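PDB 2YB1: 3',5'-nucleoside bisphosphate phosphatase from Chromobacterium violaceum, which removes the 3'-phosphate from nucleoside 3',5'-bisphosphates with the help of manganese ions, leaving the nucleoside 5'-phosphate and orthophosphate. Local coordinates for residues G222-S225 and L226-H230. Sequence-based numbering, arbitrary orientation.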
loop_
_atom_site.group_PDB
_atom_site.type_symbol
_atom_site.label_atom_id
_atom_site.label_comp_id
_atom_site.label_asym_id
_atom_site.label_seq_id
_atom_site.Cartn_x
_atom_site.Cartn_y
_atom_site.Cartn_z
ATOM N N GLY A 222 10.027 1.024 3.428
ATOM C CA GLY A 222 10.933 1.300 2.335
ATOM C C GLY A 222 10.962 2.780 2.031
ATOM O O GLY A 222 11.931 3.280 1.458
ATOM N N SER A 223 9.904 3.477 2.440
ATOM C CA SER A 223 9.765 4.922 2.232
ATOM C C SER A 223 10.326 5.778 3.379
ATOM O O SER A 223 10.196 7.001 3.351
ATOM C CB SER A 223 8.290 5.301 2.016
ATOM O OG SER A 223 7.716 4.615 0.911
ATOM N N HIS A 224 10.934 5.147 4.383
ATOM C CA HIS A 224 11.359 5.864 5.578
ATOM C C HIS A 224 12.867 5.963 5.698
ATOM O O HIS A 224 13.590 5.026 5.361
ATOM C CB HIS A 224 10.809 5.192 6.840
ATOM C CG HIS A 224 9.395 5.569 7.160
ATOM N ND1 HIS A 224 8.697 5.011 8.210
ATOM C CD2 HIS A 224 8.550 6.448 6.567
ATOM C CE1 HIS A 224 7.481 5.528 8.248
ATOM N NE2 HIS A 224 7.369 6.409 7.267
ATOM N N SER A 225 13.342 7.101 6.189
ATOM C CA SER A 225 14.733 7.205 6.566
ATOM C C SER A 225 14.861 6.683 7.989
ATOM O O SER A 225 13.851 6.434 8.669
ATOM C CB SER A 225 15.177 8.663 6.530
ATOM O OG SER A 225 14.482 9.406 7.524
ATOM N N LEU A 226 16.091 6.576 8.471
ATOM C CA LEU A 226 16.304 6.132 9.839
ATOM C C LEU A 226 15.715 7.135 10.821
ATOM O O LEU A 226 15.185 6.737 11.868
ATOM C CB LEU A 226 17.791 5.894 10.126
ATOM C CG LEU A 226 18.392 4.677 9.410
ATOM C CD1 LEU A 226 19.867 4.521 9.750
ATOM C CD2 LEU A 226 17.611 3.395 9.735
ATOM N N ASP A 227 15.807 8.426 10.494
ATOM C CA ASP A 227 15.171 9.458 11.322
ATOM C C ASP A 227 13.660 9.275 11.356
ATOM O O ASP A 227 13.038 9.469 12.401
ATOM C CB ASP A 227 15.506 10.878 10.850
ATOM C CG ASP A 227 16.927 11.292 11.199
ATOM O OD1 ASP A 227 17.550 10.624 12.053
ATOM O OD2 ASP A 227 17.416 12.290 10.622
ATOM N N ASP A 228 13.075 8.919 10.211
ATOM C CA ASP A 228 11.636 8.632 10.156
ATOM C C ASP A 228 11.295 7.486 11.097
ATOM O O ASP A 228 10.320 7.558 11.838
ATOM C CB ASP A 228 11.171 8.262 8.739
ATOM C CG ASP A 228 11.148 9.454 7.777
ATOM O OD1 ASP A 228 10.905 10.599 8.211
ATOM O OD2 ASP A 228 11.372 9.237 6.569
ATOM N N MET A 229 12.086 6.410 11.055
ATOM C CA MET A 229 11.816 5.254 11.904
ATOM C C MET A 229 11.823 5.662 13.361
ATOM O O MET A 229 10.947 5.269 14.126
ATOM C CB MET A 229 12.856 4.153 11.707
ATOM C CG MET A 229 12.945 3.610 10.296
ATOM S SD MET A 229 13.956 2.115 10.293
ATOM C CE MET A 229 13.156 1.198 11.595
ATOM N N HIS A 230 12.835 6.432 13.749
ATOM C CA HIS A 230 12.938 6.909 15.125
ATOM C C HIS A 230 11.713 7.740 15.521
ATOM O O HIS A 230 11.109 7.528 16.570
ATOM C CB HIS A 230 14.225 7.730 15.288
ATOM C CG HIS A 230 14.366 8.389 16.625
ATOM N ND1 HIS A 230 14.912 7.750 17.719
ATOM C CD2 HIS A 230 14.040 9.634 17.044
ATOM C CE1 HIS A 230 14.915 8.572 18.752
ATOM N NE2 HIS A 230 14.393 9.723 18.369
HETATM O O HOH W 1 9.705 9.399 4.107
#
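Ser225 and Asp228 trade bonds where the loop after strand 216-221 turns into helix 226-239. Ser225 OG, set between its own backbone N and carbonyl carbon (chi1 65°), accepts from Asp228 N at 3.1 Å. In return Asp228 OD2 takes the N-H of Ser225 at 2.9 Å; the bond is almost straight at 172°, but it arrives on the anti side of the carboxylate and 32° out of its plane. The first full turn of the helix closes with Met229 N donating to Ser225 O at 3.0 Å. A water donates to the same Asp228 OD2 and to Ser223 O, tying the carboxylate back to the loop.

The tight side is at His224. Asp228 CB sits over one face of the imidazole, 4.0 Å from its centroid in a CH-pi contact, while His224 ND1 bonds to Val219 O and His224 NE2 to Gly193 N, which fixes the ring's rotation. Beyond the cap the packing thins: Leu226 and Asp227 lie on the exposed side. Ser223 approaches the manganese ligands Asp248 and His191. This is an N-terminal capping box, starting a helix at the metal-site end of a PHP-domain strand.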